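Local coordinates for protein putative glycoside hydrolase (Bacteroides ovatus, PDB 4ONZ) that is of unknown function but is a putative glycoside hydrolase of a family with an all-beta, probably five-bladed propeller fold, at residues 16-21 with 334-339; 170-175 with 220-225; 202-205 with 209-212; 287-290 with 294-297. One frame throughout, in Å; residues are numbered along the deposited sequence.

Contact 1: 16-21 with 334-339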
loop_
_atom_site.group_PDB
_atom_site.type_symbol
_atom_site.label_atom_id
_atom_site.label_comp_id
_atom_site.label_asym_id
_atom_site.label_seq_id
_atom_site.Cartn_x
_atom_site.Cartn_y
_atom_site.Cartn_z
ATOM N N GLY A 16 -12.007 -10.979 -6.787
ATOM C CA GLY A 16 -11.625 -12.220 -6.137
ATOM C C GLY A 16 -12.351 -13.413 -6.747
ATOM O O GLY A 16 -12.993 -13.277 -7.781
ATOM N N PRO A 17 -12.258 -14.587 -6.105
ATOM C CA PRO A 17 -11.537 -14.810 -4.853
ATOM C C PRO A 17 -10.023 -14.907 -5.043
ATOM O O PRO A 17 -9.556 -15.331 -6.108
ATOM C CB PRO A 17 -12.095 -16.157 -4.376
ATOM C CG PRO A 17 -12.426 -16.886 -5.627
ATOM C CD PRO A 17 -12.771 -15.848 -6.672
ATOM N N PHE A 18 -9.275 -14.494 -4.019
ATOM C CA PHE A 18 -7.827 -14.601 -4.013
ATOM C C PHE A 18 -7.467 -15.826 -3.187
ATOM O O PHE A 18 -7.810 -15.904 -2.005
ATOM C CB PHE A 18 -7.180 -13.350 -3.425
ATOM C CG PHE A 18 -7.307 -12.142 -4.293
ATOM C CD1 PHE A 18 -8.428 -11.325 -4.219
ATOM C CD2 PHE A 18 -6.308 -11.819 -5.191
ATOM C CE1 PHE A 18 -8.545 -10.198 -5.020
ATOM C CE2 PHE A 18 -6.417 -10.700 -5.993
ATOM C CZ PHE A 18 -7.542 -9.892 -5.914
ATOM N N LEU A 19 -6.786 -16.784 -3.806
ATOM C CA LEU A 19 -6.426 -18.024 -3.123
ATOM C C LEU A 19 -4.922 -18.083 -2.859
ATOM O O LEU A 19 -4.116 -17.716 -3.723
ATOM C CB LEU A 19 -6.854 -19.230 -3.966
ATOM C CG LEU A 19 -8.332 -19.268 -4.367
ATOM C CD1 LEU A 19 -8.606 -20.476 -5.258
ATOM C CD2 LEU A 19 -9.237 -19.284 -3.140
ATOM N N ARG A 20 -4.557 -18.551 -1.664
ATOM C CA ARG A 20 -3.158 -18.702 -1.282
ATOM C C ARG A 20 -2.614 -19.958 -1.978
ATOM O O ARG A 20 -3.174 -21.036 -1.776
ATOM C CB ARG A 20 -3.048 -18.876 0.236
ATOM C CG ARG A 20 -3.611 -17.720 1.072
ATOM C CD ARG A 20 -3.922 -18.184 2.490
ATOM N NE ARG A 20 -4.408 -17.123 3.376
ATOM C CZ ARG A 20 -5.675 -16.717 3.463
ATOM N NH1 ARG A 20 -6.625 -17.234 2.685
ATOM N NH2 ARG A 20 -5.995 -15.756 4.314
ATOM N N PRO A 21 -1.551 -19.833 -2.809
ATOM C CA PRO A 21 -1.024 -21.054 -3.440
ATOM C C PRO A 21 -0.421 -21.955 -2.368
ATOM O O PRO A 21 0.380 -21.487 -1.553
ATOM C CB PRO A 21 0.043 -20.541 -4.417
ATOM C CG PRO A 21 -0.138 -19.063 -4.496
ATOM C CD PRO A 21 -0.793 -18.637 -3.215
ATOM N N LEU A 334 -4.557 -11.820 -11.210
ATOM C CA LEU A 334 -4.258 -10.761 -10.259
ATOM C C LEU A 334 -3.531 -11.376 -9.075
ATOM O O LEU A 334 -3.992 -12.367 -8.506
ATOM C CB LEU A 334 -5.531 -10.066 -9.786
ATOM C CG LEU A 334 -6.204 -9.072 -10.731
ATOM C CD1 LEU A 334 -7.552 -8.663 -10.146
ATOM C CD2 LEU A 334 -5.310 -7.857 -10.948
ATOM N N TYR A 335 -2.379 -10.807 -8.738
ATOM C CA TYR A 335 -1.583 -11.228 -7.591
ATOM C C TYR A 335 -1.665 -10.158 -6.507
ATOM O O TYR A 335 -1.314 -8.990 -6.737
ATOM C CB TYR A 335 -0.123 -11.431 -7.992
ATOM C CG TYR A 335 0.102 -12.590 -8.945
ATOM C CD1 TYR A 335 -0.234 -12.480 -10.288
ATOM C CD2 TYR A 335 0.669 -13.786 -8.504
ATOM C CE1 TYR A 335 -0.046 -13.533 -11.162
ATOM C CE2 TYR A 335 0.865 -14.847 -9.379
ATOM C CZ TYR A 335 0.505 -14.712 -10.705
ATOM O OH TYR A 335 0.694 -15.757 -11.587
ATOM N N LEU A 336 -2.093 -10.584 -5.323
ATOM C CA LEU A 336 -2.245 -9.728 -4.149
ATOM C C LEU A 336 -1.066 -9.983 -3.206
ATOM O O LEU A 336 -0.841 -11.130 -2.809
ATOM C CB LEU A 336 -3.547 -10.127 -3.452
ATOM C CG LEU A 336 -4.210 -9.160 -2.491
ATOM C CD1 LEU A 336 -4.584 -7.893 -3.243
ATOM C CD2 LEU A 336 -5.441 -9.820 -1.906
ATOM N N TYR A 337 -0.338 -8.932 -2.834
ATOM C CA TYR A 337 0.799 -9.046 -1.927
ATOM C C TYR A 337 0.461 -8.355 -0.632
ATOM O O TYR A 337 -0.036 -7.223 -0.624
ATOM C CB TYR A 337 2.075 -8.479 -2.551
ATOM C CG TYR A 337 2.544 -9.317 -3.693
ATOM C CD1 TYR A 337 3.309 -10.446 -3.462
ATOM C CD2 TYR A 337 2.170 -9.025 -5.004
ATOM C CE1 TYR A 337 3.716 -11.253 -4.509
ATOM C CE2 TYR A 337 2.576 -9.817 -6.046
ATOM C CZ TYR A 337 3.352 -10.931 -5.792
ATOM O OH TYR A 337 3.742 -11.750 -6.816
ATOM N N TYR A 338 0.734 -9.039 0.462
ATOM C CA TYR A 338 0.358 -8.538 1.775
ATOM C C TYR A 338 1.349 -8.884 2.845
ATOM O O TYR A 338 2.117 -9.846 2.709
ATOM C CB TYR A 338 -1.014 -9.097 2.157
ATOM C CG TYR A 338 -1.154 -10.624 2.247
ATOM C CD1 TYR A 338 -1.341 -11.418 1.099
ATOM C CD2 TYR A 338 -1.211 -11.256 3.481
ATOM C CE1 TYR A 338 -1.509 -12.802 1.203
ATOM C CE2 TYR A 338 -1.376 -12.627 3.589
ATOM C CZ TYR A 338 -1.529 -13.397 2.459
ATOM O OH TYR A 338 -1.698 -14.761 2.618
ATOM N N GLY A 339 1.346 -8.057 3.888
ATOM C CA GLY A 339 2.144 -8.291 5.057
ATOM C C GLY A 339 1.360 -9.305 5.864
ATOM O O GLY A 339 0.134 -9.177 6.020
#
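The ring of Phe18 lies against Leu336 and reaches on to Leu334. Methyl CD2 of Leu336 sits over one face of the ring, 4.0 Å from the centroid of Phe18, displaced toward the rim. This is a CH-pi contact, 16° off the ring normal. The two side chains cross at about a right angle. CB of Leu336 touches the same ring at CD2 of Phe18, 3.7 Å away. With chi1 at -160°, CG of Leu336 points away from its own backbone N, and this carries the CD2 branch onto the Phe18 face. Farther along the ring, CE2 of Phe18 is 3.9 Å from CB of Leu334.

The second meeting is looser. NE of Arg20 is 3.7 Å from OH of Tyr338, without a hydrogen bond between them. The guanidinium and the phenol ring stand 83° apart. Glu312 joins them: its OE2 forms a salt bridge with NE of Arg20 and a hydrogen bond with the Tyr338 hydroxyl. The extended Arg20 chain from CG to NE carries the charge to this carboxylate. Segment 16-21 also pairs by backbone with strand 344-350, through Leu19 and Val349. The N-terminal segment thus packs on the antiparallel sheet of strands 322-330, 333-340 and 344-350, as in a propeller blade.

Contact 2: 170-175 with 220-225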
loop_
_atom_site.group_PDB
_atom_site.type_symbol
_atom_site.label_atom_id
_atom_site.label_comp_id
_atom_site.label_asym_id
_atom_site.label_seq_id
_atom_site.Cartn_x
_atom_site.Cartn_y
_atom_site.Cartn_z
ATOM N N GLY A 170 0.796 25.139 2.579
ATOM C CA GLY A 170 1.404 24.110 3.401
ATOM C C GLY A 170 0.555 23.695 4.578
ATOM O O GLY A 170 1.075 23.156 5.550
ATOM N N ARG A 171 -0.756 23.902 4.474
ATOM C CA ARG A 171 -1.686 23.599 5.559
ATOM C C ARG A 171 -1.452 22.221 6.181
ATOM O O ARG A 171 -1.416 22.093 7.402
ATOM C CB ARG A 171 -3.135 23.718 5.078
ATOM C CG ARG A 171 -4.163 23.326 6.128
ATOM C CD ARG A 171 -5.583 23.637 5.702
ATOM N NE ARG A 171 -6.553 22.964 6.555
ATOM C CZ ARG A 171 -7.866 22.934 6.332
ATOM N NH1 ARG A 171 -8.388 23.567 5.286
ATOM N NH2 ARG A 171 -8.659 22.263 7.161
ATOM N N PHE A 172 -1.244 21.210 5.343
ATOM C CA PHE A 172 -1.060 19.847 5.837
ATOM C C PHE A 172 0.366 19.337 5.778
ATOM O O PHE A 172 0.580 18.118 5.785
ATOM C CB PHE A 172 -1.975 18.907 5.049
ATOM C CG PHE A 172 -3.424 19.286 5.120
ATOM C CD1 PHE A 172 -4.146 19.089 6.292
ATOM C CD2 PHE A 172 -4.077 19.818 4.016
ATOM C CE1 PHE A 172 -5.494 19.428 6.361
ATOM C CE2 PHE A 172 -5.415 20.149 4.076
ATOM C CZ PHE A 172 -6.122 19.959 5.252
ATOM N N ASN A 173 1.341 20.246 5.785
ATOM C CA ASN A 173 2.750 19.837 5.691
ATOM C C ASN A 173 3.302 19.195 6.976
ATOM O O ASN A 173 4.421 18.692 6.970
ATOM C CB ASN A 173 3.652 20.973 5.160
ATOM C CG ASN A 173 3.906 22.083 6.167
ATOM O OD1 ASN A 173 3.518 22.013 7.337
ATOM N ND2 ASN A 173 4.583 23.133 5.702
ATOM N N ASN A 174 2.536 19.221 8.072
ATOM C CA ASN A 174 2.944 18.501 9.280
ATOM C C ASN A 174 1.806 17.632 9.824
ATOM O O ASN A 174 1.792 17.251 11.008
ATOM C CB ASN A 174 3.546 19.411 10.363
ATOM C CG ASN A 174 4.511 18.661 11.271
ATOM O OD1 ASN A 174 5.200 17.736 10.825
ATOM N ND2 ASN A 174 4.595 19.071 12.537
ATOM N N LEU A 175 0.877 17.294 8.931
ATOM C CA LEU A 175 -0.216 16.392 9.230
ATOM C C LEU A 175 0.304 14.951 9.292
ATOM O O LEU A 175 0.994 14.497 8.363
ATOM C CB LEU A 175 -1.274 16.446 8.108
ATOM C CG LEU A 175 -2.437 15.449 8.236
ATOM C CD1 LEU A 175 -3.331 15.814 9.415
ATOM C CD2 LEU A 175 -3.260 15.349 6.960
ATOM N N TRP A 220 0.201 16.896 -4.050
ATOM C CA TRP A 220 -1.176 16.455 -3.901
ATOM C C TRP A 220 -1.997 17.430 -3.073
ATOM O O TRP A 220 -1.500 18.016 -2.096
ATOM C CB TRP A 220 -1.216 15.053 -3.278
ATOM C CG TRP A 220 -0.676 13.992 -4.191
ATOM C CD1 TRP A 220 0.621 13.612 -4.319
ATOM C CD2 TRP A 220 -1.420 13.206 -5.130
ATOM N NE1 TRP A 220 0.729 12.616 -5.257
ATOM C CE2 TRP A 220 -0.511 12.351 -5.772
ATOM C CE3 TRP A 220 -2.776 13.137 -5.480
ATOM C CZ2 TRP A 220 -0.900 11.442 -6.757
ATOM C CZ3 TRP A 220 -3.168 12.228 -6.453
ATOM C CH2 TRP A 220 -2.234 11.382 -7.073
ATOM N N TYR A 221 -3.267 17.554 -3.454
ATOM C CA TYR A 221 -4.216 18.491 -2.851
ATOM C C TYR A 221 -5.369 17.733 -2.200
ATOM O O TYR A 221 -6.242 17.236 -2.902
ATOM C CB TYR A 221 -4.731 19.456 -3.935
ATOM C CG TYR A 221 -3.642 20.399 -4.392
ATOM C CD1 TYR A 221 -2.629 19.961 -5.232
ATOM C CD2 TYR A 221 -3.598 21.716 -3.943
ATOM C CE1 TYR A 221 -1.607 20.807 -5.623
ATOM C CE2 TYR A 221 -2.585 22.573 -4.334
ATOM C CZ TYR A 221 -1.595 22.114 -5.180
ATOM O OH TYR A 221 -0.573 22.948 -5.575
ATOM N N PRO A 222 -5.367 17.639 -0.853
ATOM C CA PRO A 222 -6.427 16.907 -0.175
ATOM C C PRO A 222 -7.790 17.519 -0.477
ATOM O O PRO A 222 -7.914 18.748 -0.579
ATOM C CB PRO A 222 -6.068 17.045 1.298
ATOM C CG PRO A 222 -4.592 17.283 1.319
ATOM C CD PRO A 222 -4.304 18.067 0.075
ATOM N N VAL A 223 -8.800 16.678 -0.636
ATOM C CA VAL A 223 -10.130 17.168 -0.962
ATOM C C VAL A 223 -10.799 17.629 0.323
ATOM O O VAL A 223 -10.852 16.884 1.308
ATOM C CB VAL A 223 -10.982 16.119 -1.698
ATOM C CG1 VAL A 223 -12.370 16.675 -2.023
ATOM C CG2 VAL A 223 -10.281 15.693 -2.982
ATOM N N LEU A 224 -11.288 18.868 0.286
ATOM C CA LEU A 224 -11.931 19.522 1.420
ATOM C C LEU A 224 -13.439 19.621 1.217
ATOM O O LEU A 224 -13.906 19.729 0.085
ATOM C CB LEU A 224 -11.368 20.934 1.574
ATOM C CG LEU A 224 -9.856 21.035 1.777
ATOM C CD1 LEU A 224 -9.410 22.486 1.790
ATOM C CD2 LEU A 224 -9.436 20.337 3.055
ATOM N N ASP A 225 -14.187 19.583 2.315
ATOM C CA ASP A 225 -15.655 19.687 2.262
ATOM C C ASP A 225 -16.102 21.151 2.470
ATOM O O ASP A 225 -15.265 22.061 2.555
ATOM C CB ASP A 225 -16.313 18.730 3.276
ATOM C CG ASP A 225 -16.023 19.096 4.736
ATOM O OD1 ASP A 225 -15.617 20.247 5.023
ATOM O OD2 ASP A 225 -16.217 18.220 5.600
#
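The Phe172 ring has CD2 of Leu224 at its edge, near its plane, 4.0 Å from CZ of Phe172. CG of Pro222 approaches obliquely and lies 3.7 Å from CD2 of Phe172. Over the centre of one face sits CG of Arg171, 3.8 Å above the plane of the Phe172 ring. The guanidinium of Arg171 in turn has CZ of Phe172 over one face, 3.2 Å above its plane and toward the rim. The arginine therefore runs along its neighbour's ring. Its chi1 of 176° sets CG opposite the backbone N, and the chain stays extended as far as NE. NH1 of Arg171 then reaches CD1 of Leu224 at 3.8 Å, while NH2 is hydrogen-bonded to the carbonyl of Asn228. Phe172 and Pro222 are buried, whereas Arg171 is exposed.

The 170-175 segment folds as two overlapping type I beta turns, Gly170 to Asn173 and Phe172 to Leu175. They begin at the end of the short helix 167-170 and lead toward strand 180-187. The first turn is closed by Asn173 N to Gly170 O at 2.9 Å. This turn region packs on the short strand 221-222, which pairs with 210-214, and on the loop after it.

No hydrogen bond joins the two segments, so the contact rests on van der Waals contact, mostly between apolar groups. The Phe172 side chain runs counter to those of Pro222 and Leu224, each passing alongside it. Leu230 also touches the Phe172 ring, and Ala167 and Tyr168 of helix 167-170 lie against Pro222 and Leu224.

Contact 3: 202-205 with 209-212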
loop_
_atom_site.group_PDB
_atom_site.type_symbol
_atom_site.label_atom_id
_atom_site.label_comp_id
_atom_site.label_asym_id
_atom_site.label_seq_id
_atom_site.Cartn_x
_atom_site.Cartn_y
_atom_site.Cartn_z
HETATM N N MSE A 202 -6.108 10.075 -6.015
HETATM C CA MSE A 202 -5.784 9.020 -5.058
HETATM C C MSE A 202 -6.679 9.057 -3.868
HETATM O O MSE A 202 -7.193 10.109 -3.502
HETATM C CB MSE A 202 -4.329 9.055 -4.570
HETATM C CG MSE A 202 -3.993 10.177 -3.593
HETATM SE SE MSE A 202 -2.167 9.946 -2.917
HETATM C CE MSE A 202 -2.102 11.433 -1.649
ATOM N N TYR A 203 -6.937 7.881 -3.313
ATOM C CA TYR A 203 -7.563 7.775 -2.008
ATOM C C TYR A 203 -6.374 7.723 -1.075
ATOM O O TYR A 203 -5.278 7.358 -1.499
ATOM C CB TYR A 203 -8.404 6.510 -1.873
ATOM C CG TYR A 203 -9.551 6.509 -2.844
ATOM C CD1 TYR A 203 -10.659 7.320 -2.626
ATOM C CD2 TYR A 203 -9.508 5.750 -4.005
ATOM C CE1 TYR A 203 -11.702 7.354 -3.529
ATOM C CE2 TYR A 203 -10.551 5.778 -4.912
ATOM C CZ TYR A 203 -11.649 6.580 -4.668
ATOM O OH TYR A 203 -12.693 6.613 -5.576
ATOM N N TRP A 204 -6.566 8.116 0.180
ATOM C CA TRP A 204 -5.511 8.036 1.157
ATOM C C TRP A 204 -6.088 8.054 2.572
ATOM O O TRP A 204 -7.214 8.529 2.787
ATOM C CB TRP A 204 -4.506 9.189 0.972
ATOM C CG TRP A 204 -5.065 10.568 1.278
ATOM C CD1 TRP A 204 -5.701 11.414 0.398
ATOM C CD2 TRP A 204 -5.032 11.250 2.534
ATOM N NE1 TRP A 204 -6.054 12.580 1.040
ATOM C CE2 TRP A 204 -5.661 12.503 2.349
ATOM C CE3 TRP A 204 -4.529 10.928 3.805
ATOM C CZ2 TRP A 204 -5.818 13.418 3.381
ATOM C CZ3 TRP A 204 -4.690 11.846 4.839
ATOM C CH2 TRP A 204 -5.333 13.077 4.619
ATOM N N GLY A 205 -5.328 7.518 3.514
ATOM C CA GLY A 205 -5.676 7.576 4.926
ATOM C C GLY A 205 -5.642 6.270 5.689
ATOM O O GLY A 205 -5.647 5.184 5.101
ATOM N N ILE A 209 -10.964 7.149 5.057
ATOM C CA ILE A 209 -10.527 7.189 3.677
ATOM C C ILE A 209 -10.847 8.587 3.159
ATOM O O ILE A 209 -12.009 9.006 3.135
ATOM C CB ILE A 209 -11.229 6.147 2.793
ATOM C CG1 ILE A 209 -10.991 4.723 3.313
ATOM C CG2 ILE A 209 -10.780 6.290 1.337
ATOM C CD1 ILE A 209 -9.570 4.224 3.230
ATOM N N TYR A 210 -9.795 9.293 2.762
ATOM C CA TYR A 210 -9.878 10.615 2.180
ATOM C C TYR A 210 -9.474 10.527 0.716
ATOM O O TYR A 210 -9.193 9.438 0.202
ATOM C CB TYR A 210 -8.902 11.561 2.866
ATOM C CG TYR A 210 -9.042 11.673 4.365
ATOM C CD1 TYR A 210 -9.980 12.517 4.927
ATOM C CD2 TYR A 210 -8.194 10.981 5.219
ATOM C CE1 TYR A 210 -10.101 12.649 6.297
ATOM C CE2 TYR A 210 -8.307 11.114 6.597
ATOM C CZ TYR A 210 -9.263 11.956 7.126
ATOM O OH TYR A 210 -9.397 12.102 8.498
ATOM N N ALA A 211 -9.417 11.681 0.059
ATOM C CA ALA A 211 -9.013 11.765 -1.329
ATOM C C ALA A 211 -8.110 12.971 -1.557
ATOM O O ALA A 211 -8.047 13.891 -0.731
ATOM C CB ALA A 211 -10.226 11.833 -2.236
ATOM N N ALA A 212 -7.362 12.926 -2.648
ATOM C CA ALA A 212 -6.504 14.034 -3.043
ATOM C C ALA A 212 -6.334 14.012 -4.549
ATOM O O ALA A 212 -6.402 12.951 -5.164
ATOM C CB ALA A 212 -5.157 13.953 -2.362
#
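Trp204 and Tyr210 stack on one face of a beta hairpin. The six-membered ring of Trp204 and the Tyr210 ring form an offset stack, with centroids 4.5 Å apart and planes at 27°. CB of Tyr210 lies over the indole as well, 3.7 Å from the centroid of the five-membered ring of Trp204. The indole is folded over its partner strand because CG of Trp204 sits between its backbone N and carbonyl carbon (chi1 67°). This also brings NE1 of Trp204 to the Ala211 carbonyl O at 3.0 Å, a weak hydrogen bond, bent to 144°.

Selenomethionine Met202 and Ala212 share this face. CE of Met202 is 4.0 Å from CB of Ala212. That same CB lies 3.8 Å from CD1 of Trp204, so the alanine methyl touches both larger groups. Tyr203 and Ala211 point to the other face. There CB of Tyr203 meets CG2 of Ile209 at 4.0 Å, and the two side chains cross at a slant.

The backbones are antiparallel. Met202 with Ala212 and Trp204 with Tyr210 are hydrogen-bonded pairs, each with two bonds. Tyr203 with Ala211 between them is a non-hydrogen-bonded pair. Tyr210 N to Trp204 O is short, 2.7 Å.

Strand 200-204 lies between 180-187 and 210-214, which in turn pairs with 221-222. The Tyr203 face packs on strands 245-255 and 258-266, and the Tyr203 hydroxyl is hydrogen-bonded to the Pro293 carbonyl. On the other face, Trp204 meets Phe164 and Met202 touches Trp220.

Contact 4: 287-290 with 294-297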
loop_
_atom_site.group_PDB
_atom_site.type_symbol
_atom_site.label_atom_id
_atom_site.label_comp_id
_atom_site.label_asym_id
_atom_site.label_seq_id
_atom_site.Cartn_x
_atom_site.Cartn_y
_atom_site.Cartn_z
ATOM N N LEU A 287 -16.718 0.034 -3.326
ATOM C CA LEU A 287 -17.063 0.293 -4.716
ATOM C C LEU A 287 -17.526 1.733 -4.798
ATOM O O LEU A 287 -18.498 2.119 -4.135
ATOM C CB LEU A 287 -18.192 -0.622 -5.203
ATOM C CG LEU A 287 -18.569 -0.430 -6.683
ATOM C CD1 LEU A 287 -17.435 -0.891 -7.591
ATOM C CD2 LEU A 287 -19.854 -1.152 -7.040
ATOM N N LEU A 288 -16.842 2.527 -5.613
ATOM C CA LEU A 288 -17.205 3.922 -5.781
ATOM C C LEU A 288 -17.624 4.185 -7.209
ATOM O O LEU A 288 -17.262 3.441 -8.115
ATOM C CB LEU A 288 -16.054 4.839 -5.384
ATOM C CG LEU A 288 -15.549 4.527 -3.973
ATOM C CD1 LEU A 288 -14.291 3.670 -4.053
ATOM C CD2 LEU A 288 -15.250 5.785 -3.190
ATOM N N ASP A 289 -18.374 5.263 -7.396
ATOM C CA ASP A 289 -18.879 5.632 -8.716
ATOM C C ASP A 289 -17.718 6.011 -9.637
ATOM O O ASP A 289 -16.840 6.791 -9.258
ATOM C CB ASP A 289 -19.892 6.777 -8.586
ATOM C CG ASP A 289 -20.649 7.052 -9.877
ATOM O OD1 ASP A 289 -20.013 7.392 -10.887
ATOM O OD2 ASP A 289 -21.889 6.960 -9.863
ATOM N N GLY A 290 -17.712 5.434 -10.836
ATOM C CA GLY A 290 -16.658 5.691 -11.819
ATOM C C GLY A 290 -16.657 7.114 -12.354
ATOM O O GLY A 290 -15.639 7.584 -12.850
ATOM N N TYR A 294 -15.982 10.141 -5.231
ATOM C CA TYR A 294 -16.242 10.398 -3.818
ATOM C C TYR A 294 -17.531 9.701 -3.384
ATOM O O TYR A 294 -17.832 9.612 -2.188
ATOM C CB TYR A 294 -16.382 11.902 -3.569
ATOM C CG TYR A 294 -15.284 12.718 -4.195
ATOM C CD1 TYR A 294 -13.964 12.534 -3.819
ATOM C CD2 TYR A 294 -15.562 13.678 -5.170
ATOM C CE1 TYR A 294 -12.948 13.279 -4.386
ATOM C CE2 TYR A 294 -14.546 14.420 -5.754
ATOM C CZ TYR A 294 -13.239 14.219 -5.352
ATOM O OH TYR A 294 -12.213 14.947 -5.911
ATOM N N LYS A 295 -18.285 9.201 -4.360
ATOM C CA LYS A 295 -19.590 8.591 -4.109
ATOM C C LYS A 295 -19.486 7.078 -3.961
ATOM O O LYS A 295 -19.127 6.366 -4.905
ATOM C CB LYS A 295 -20.549 8.964 -5.245
ATOM C CG LYS A 295 -21.958 8.402 -5.155
ATOM C CD LYS A 295 -22.708 8.721 -6.444
ATOM C CE LYS A 295 -24.089 8.092 -6.487
ATOM N NZ LYS A 295 -25.032 8.730 -5.534
ATOM N N VAL A 296 -19.814 6.599 -2.763
ATOM C CA VAL A 296 -19.779 5.178 -2.443
ATOM C C VAL A 296 -21.026 4.496 -2.997
ATOM O O VAL A 296 -22.137 4.980 -2.789
ATOM C CB VAL A 296 -19.720 4.960 -0.913
ATOM C CG1 VAL A 296 -19.842 3.479 -0.555
ATOM C CG2 VAL A 296 -18.437 5.554 -0.351
ATOM N N LEU A 297 -20.832 3.398 -3.721
ATOM C CA LEU A 297 -21.940 2.614 -4.269
ATOM C C LEU A 297 -22.184 1.394 -3.409
ATOM O O LEU A 297 -23.327 1.003 -3.214
ATOM C CB LEU A 297 -21.655 2.154 -5.702
ATOM C CG LEU A 297 -21.485 3.235 -6.764
ATOM C CD1 LEU A 297 -21.307 2.588 -8.129
ATOM C CD2 LEU A 297 -22.660 4.198 -6.766
#
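Leu287 and Leu297 meet in the closer part of this hairpin end. Leu297 N gives a 2.7 Å hydrogen bond to Leu287 O, and CD2 of Leu287 rests 4.0 Å from CB of Leu297. Asp289 N bonds to Lys295 O at 2.8 Å. Between these two bonds lies the non-hydrogen-bonded pair Leu288 and Val296. Their side chains share one face but touch lightly, with CD2 of Leu288 4.3 Å from CG2 of Val296.

The solvent side is looser. Leu297 belongs to both parts: its N is held in a bond, but its side chain lies at the exposed rim. That side chain reaches across to the Leu288-Asp289 peptide, its CG 3.8 Å from Asp289 N. The Lys295 chain leaves the strand with chi1 at 179° and passes Asp289 at a slant. Its CD is 3.9 Å from OD2 of Asp289, but the chain bends at its last torsion. NZ of Lys295 ends 5.6 Å from OD2 of Asp289, too far for a salt bridge. The other carboxylate oxygen, OD1, accepts from the backbone N of Asn291 and of Asp292.

The hairpin joins strands 281-288 and 296-299. Leu288 pairs by backbone with Ile259 of strand 258-266, while Tyr294 packs on Ala211 and Thr213 of strand 210-214.

Overall arrangement
Contacts 2, 3 and 4 all reach one mixed sheet system. Contact 3 touches both of the others. Val223 N of contact 2 probably hydrogen-bonds to Ala211 O of contact 3 at 2.9 Å, and strands 210-214 and 221-222 are neighbours. Contact 4 meets contact 3 where CD2 of Leu288 lies 3.6 Å from OH of Tyr203. Tyr294 OH also reaches CG2 of Val223, at 3.6 Å. Contact 1 stands apart. Its centre is about 33 Å from that of contact 2, on opposite sides of the chain's centre, and its nearest atoms are about 11 Å from contact 4. The chain loop it closes contains the other three contacts.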